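Methanol--corrinoid protein (PDB 2I2X) carries a corrinoid prosthetic group that accepts the methyl group of methanol through MtaB and passes it to coenzyme M through MtaA during methanogenesis. Local coordinates at residues 7-10 with 11-15; 81-84 with 85-89. One frame throughout, in Å; residues are numbered along the deposited sequence.

Interaction 1 (7-10 with 11-15); sequences ASLK and KVLTR
V12 N forks between S8 O at 3.1 Å and L9 O at 3.0 Å, so alpha-type and 3-10-type backbone bonds coexist in the last turn of the short helix 6-12. The two bonds arrive differently: the one to S8 O runs nearly in line with that carbonyl (C=O...N 166°), whereas at L9 O the donor stands above the carbonyl plane. L13 N also points back at L9 O, straight but long and weak, and L13 is the first residue to abandon helical backbone angles. From there the chain runs on extended through R15.

Two leucines, L9 and L13, meet beside the helix end. L9 extends its CD2 methyl to CG of L13 at 3.7 Å, and the two chains cross obliquely. L13 turns CG into the crowded position between its own N and carbonyl carbon (chi1 61°), and its CD1 lies 3.9 Å from L9 CD2. F4 also packs on L9. On another flank, K11 starts with CG beside its backbone N, which sets that methylene 3.4 Å from A7 O; V12 CG2 lies 3.5 Å from S8 O.

This N-terminal segment lies against two partner subunits. S8 OG is hydrogen-bonded to E345 of one methyltransferase 1 chain, while Y362 of the other packs on L9 and R15, and the R15 guanidinium forms salt bridges with E418 and D364 of that second chain. Beyond the helix end a water takes over the bridging. It donates to K10 O at 2.7 Å and is also hydrogen-bonded to T14 OG1, 2.6 Å away.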
loop_
_atom_site.group_PDB
_atom_site.type_symbol
_atom_site.label_atom_id
_atom_site.label_comp_id
_atom_site.label_asym_id
_atom_site.label_seq_id
_atom_site.Cartn_x
_atom_site.Cartn_y
_atom_site.Cartn_z
ATOM N N ALA B 7 27.697 9.651 15.717
ATOM C CA ALA B 7 27.694 8.192 15.629
ATOM C C ALA B 7 26.305 7.636 15.322
ATOM O O ALA B 7 26.189 6.743 14.485
ATOM C CB ALA B 7 28.249 7.571 16.937
ATOM N N SER B 8 25.273 8.147 16.009
ATOM C CA SER B 8 23.867 7.733 15.806
ATOM C C SER B 8 23.310 8.162 14.446
ATOM O O SER B 8 22.726 7.343 13.714
ATOM C CB SER B 8 22.960 8.294 16.898
ATOM O OG SER B 8 23.130 7.636 18.138
ATOM N N LEU B 9 23.493 9.421 14.069
ATOM C CA LEU B 9 22.996 9.838 12.766
ATOM C C LEU B 9 23.536 8.904 11.669
ATOM O O LEU B 9 22.806 8.444 10.782
ATOM C CB LEU B 9 23.415 11.276 12.465
ATOM C CG LEU B 9 22.618 12.108 11.455
ATOM C CD1 LEU B 9 23.483 13.129 10.796
ATOM C CD2 LEU B 9 21.881 11.313 10.410
ATOM N N LYS B 10 24.831 8.639 11.721
ATOM C CA LYS B 10 25.469 7.803 10.721
ATOM C C LYS B 10 24.792 6.439 10.644
ATOM O O LYS B 10 24.689 5.902 9.565
ATOM C CB LYS B 10 26.959 7.668 11.020
ATOM C CG LYS B 10 27.762 7.031 9.915
ATOM C CD LYS B 10 29.228 7.033 10.335
ATOM C CE LYS B 10 30.162 7.142 9.154
ATOM N NZ LYS B 10 30.388 5.807 8.591
ATOM N N LYS B 11 24.283 5.914 11.757
ATOM C CA LYS B 11 23.600 4.616 11.732
ATOM C C LYS B 11 22.201 4.651 11.142
ATOM O O LYS B 11 21.766 3.666 10.559
ATOM C CB LYS B 11 23.493 3.994 13.122
ATOM C CG LYS B 11 24.821 3.680 13.808
ATOM C CD LYS B 11 24.599 2.861 15.090
ATOM C CE LYS B 11 24.070 1.485 14.736
ATOM N NZ LYS B 11 23.467 0.810 15.916
ATOM N N VAL B 12 21.496 5.766 11.305
ATOM C CA VAL B 12 20.063 5.827 11.005
ATOM C C VAL B 12 19.730 6.109 9.531
ATOM O O VAL B 12 18.759 5.582 9.012
ATOM C CB VAL B 12 19.355 6.831 11.956
ATOM C CG1 VAL B 12 17.929 7.126 11.490
ATOM C CG2 VAL B 12 19.372 6.309 13.411
ATOM N N LEU B 13 20.515 6.946 8.858
ATOM C CA LEU B 13 20.281 7.167 7.448
ATOM C C LEU B 13 21.628 7.394 6.732
ATOM O O LEU B 13 22.671 7.511 7.384
ATOM C CB LEU B 13 19.310 8.353 7.263
ATOM C CG LEU B 13 19.767 9.714 7.797
ATOM C CD1 LEU B 13 20.670 10.520 6.798
ATOM C CD2 LEU B 13 18.601 10.588 8.237
ATOM N N THR B 14 21.602 7.467 5.406
ATOM C CA THR B 14 22.764 7.834 4.627
ATOM C C THR B 14 22.316 8.712 3.457
ATOM O O THR B 14 21.544 8.255 2.624
ATOM C CB THR B 14 23.452 6.571 4.039
ATOM O OG1 THR B 14 23.960 5.800 5.101
ATOM C CG2 THR B 14 24.640 6.933 3.127
ATOM N N ARG B 15 22.813 9.945 3.366
ATOM C CA ARG B 15 22.581 10.745 2.157
ATOM C C ARG B 15 23.560 10.250 1.121
ATOM O O ARG B 15 24.665 10.772 0.966
ATOM C CB ARG B 15 22.708 12.271 2.412
ATOM C CG ARG B 15 21.702 12.802 3.476
ATOM C CD ARG B 15 21.415 14.296 3.343
ATOM N NE ARG B 15 20.601 14.666 2.184
ATOM C CZ ARG B 15 21.016 15.467 1.213
ATOM N NH1 ARG B 15 22.242 15.975 1.262
ATOM N NH2 ARG B 15 20.224 15.746 0.171
HETATM O O HOH W 1 25.566 6.489 7.047
#

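Interaction 2 (81-84 with 85-89); sequences MGVV and IRLYD
M81 and I85 meet one turn apart on helix 72-89, in the helix bundle that makes up the N-terminal B12-binding region, and four successive alpha-helical bonds hold the backbone here. L87 N to V83 O, at 3.0 Å and 172°, is nearly straight. I85 N to M81 O and Y88 N to V84 O are similar in length, each donor somewhat tilted from the carbonyl plane. R86 N to G82 O is longer at 3.3 Å, its donor well above the plane of the glycine carbonyl.

The apolar contacts fall on different sides of the helix. M81 CG lies 3.9 Å from I85 CD1, the two chains crossing at about a right angle, and A149 of helix 138-149 packs on both residues, so this pair joins the bundle to the cobalamin-binding domain. I85 places CG1 beside its own N (chi1 -61°), which brings it close to M81 O. The modelled place of CD1 is doubtful: chi2, 136°, is not staggered, and CD1 comes within 2.9 Å of M81 O. Replacing I85 with an alanine would probably open a gap beside M81 CG and A149 at this junction between the domains. V83 and L87 instead lie side by side and point the same way, V83 CG1 being 4.0 Å from L87 CD1; both pack against L33 of helix 26-33. V84 faces S101 of helix 95-113.

Polar ends lead away from the turn. R86 NE forms a salt bridge with E90, one residue beyond the segment. The Y88 ring reaches a chain of methyltransferase 1, where its OH is hydrogen-bonded to N237 and its ring takes a cation-pi contact from K236. At the root of that same tyrosine, Y88 CB lies 3.4 Å from V84 O.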
loop_
_atom_site.group_PDB
_atom_site.type_symbol
_atom_site.label_atom_id
_atom_site.label_comp_id
_atom_site.label_asym_id
_atom_site.label_seq_id
_atom_site.Cartn_x
_atom_site.Cartn_y
_atom_site.Cartn_z
ATOM N N MET B 81 26.943 22.939 -26.368
ATOM C CA MET B 81 25.795 22.160 -25.913
ATOM C C MET B 81 26.156 20.698 -25.629
ATOM O O MET B 81 25.599 20.093 -24.717
ATOM C CB MET B 81 24.664 22.240 -26.940
ATOM C CG MET B 81 23.293 21.910 -26.391
ATOM S SD MET B 81 22.790 22.993 -25.029
ATOM C CE MET B 81 21.275 22.195 -24.535
ATOM N N GLY B 82 27.092 20.138 -26.393
ATOM C CA GLY B 82 27.512 18.746 -26.211
ATOM C C GLY B 82 28.343 18.538 -24.956
ATOM O O GLY B 82 28.433 17.427 -24.439
ATOM N N VAL B 83 28.968 19.612 -24.487
ATOM C CA VAL B 83 29.647 19.615 -23.204
ATOM C C VAL B 83 28.582 19.549 -22.109
ATOM O O VAL B 83 28.687 18.768 -21.170
ATOM C CB VAL B 83 30.513 20.880 -23.039
ATOM C CG1 VAL B 83 31.101 20.967 -21.640
ATOM C CG2 VAL B 83 31.628 20.910 -24.091
ATOM N N VAL B 84 27.545 20.358 -22.278
ATOM C CA VAL B 84 26.449 20.484 -21.338
ATOM C C VAL B 84 25.726 19.158 -21.148
ATOM O O VAL B 84 25.458 18.760 -20.023
ATOM C CB VAL B 84 25.476 21.603 -21.803
ATOM C CG1 VAL B 84 24.237 21.675 -20.940
ATOM C CG2 VAL B 84 26.196 22.939 -21.793
ATOM N N ILE B 85 25.439 18.468 -22.246
ATOM C CA ILE B 85 24.781 17.154 -22.205
ATOM C C ILE B 85 25.659 16.059 -21.585
ATOM O O ILE B 85 25.151 15.175 -20.875
ATOM C CB ILE B 85 24.341 16.725 -23.618
ATOM C CG1 ILE B 85 23.347 17.739 -24.174
ATOM C CG2 ILE B 85 23.730 15.312 -23.634
ATOM C CD1 ILE B 85 23.657 18.096 -25.626
ATOM N N ARG B 86 26.964 16.105 -21.852
ATOM C CA ARG B 86 27.888 15.126 -21.284
ATOM C C ARG B 86 27.890 15.247 -19.747
ATOM O O ARG B 86 27.728 14.255 -19.026
ATOM C CB ARG B 86 29.286 15.310 -21.875
ATOM C CG ARG B 86 30.420 14.603 -21.136
ATOM C CD ARG B 86 30.990 13.405 -21.901
ATOM N NE ARG B 86 32.366 13.127 -21.472
ATOM C CZ ARG B 86 33.460 13.497 -22.136
ATOM N NH1 ARG B 86 33.366 14.145 -23.291
ATOM N NH2 ARG B 86 34.656 13.212 -21.648
ATOM N N LEU B 87 28.045 16.476 -19.267
ATOM C CA LEU B 87 28.049 16.754 -17.845
ATOM C C LEU B 87 26.708 16.461 -17.179
ATOM O O LEU B 87 26.678 15.935 -16.070
ATOM C CB LEU B 87 28.506 18.182 -17.577
ATOM C CG LEU B 87 29.918 18.478 -18.076
ATOM C CD1 LEU B 87 30.222 19.958 -17.918
ATOM C CD2 LEU B 87 30.982 17.606 -17.397
ATOM N N TYR B 88 25.606 16.784 -17.847
ATOM C CA TYR B 88 24.300 16.360 -17.369
ATOM C C TYR B 88 24.246 14.839 -17.222
ATOM O O TYR B 88 23.844 14.333 -16.166
ATOM C CB TYR B 88 23.197 16.857 -18.288
ATOM C CG TYR B 88 21.804 16.487 -17.840
ATOM C CD1 TYR B 88 21.333 16.851 -16.575
ATOM C CD2 TYR B 88 20.949 15.774 -18.680
ATOM C CE1 TYR B 88 20.054 16.509 -16.159
ATOM C CE2 TYR B 88 19.655 15.425 -18.266
ATOM C CZ TYR B 88 19.220 15.798 -17.010
ATOM O OH TYR B 88 17.961 15.467 -16.600
ATOM N N ASP B 89 24.660 14.116 -18.268
ATOM C CA ASP B 89 24.718 12.634 -18.249
ATOM C C ASP B 89 25.582 12.076 -17.135
ATOM O O ASP B 89 25.199 11.119 -16.478
ATOM C CB ASP B 89 25.204 12.063 -19.588
ATOM C CG ASP B 89 24.100 11.954 -20.613
ATOM O OD1 ASP B 89 22.904 11.837 -20.250
ATOM O OD2 ASP B 89 24.430 11.991 -21.810
#

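Interaction 1 comes first along the chain, in the N-terminal arm, and interaction 2 follows within the helix bundle; their centres are 33 Å apart, and the nearest atoms are still about 16 Å from each other. What unites them is the partner: both present side chains to methyltransferase 1, through S8 and R15 in 7-15 and through Y88 in 81-89. Neither lies at the cobalt ligand H136. Interaction 2 is nonetheless near a cofactor, since the side chain of Y88 is about 6 Å from a bound corrinoid, whereas interaction 1 lies away from the corrinoid site, its centre about 37 Å from the centre of the chain.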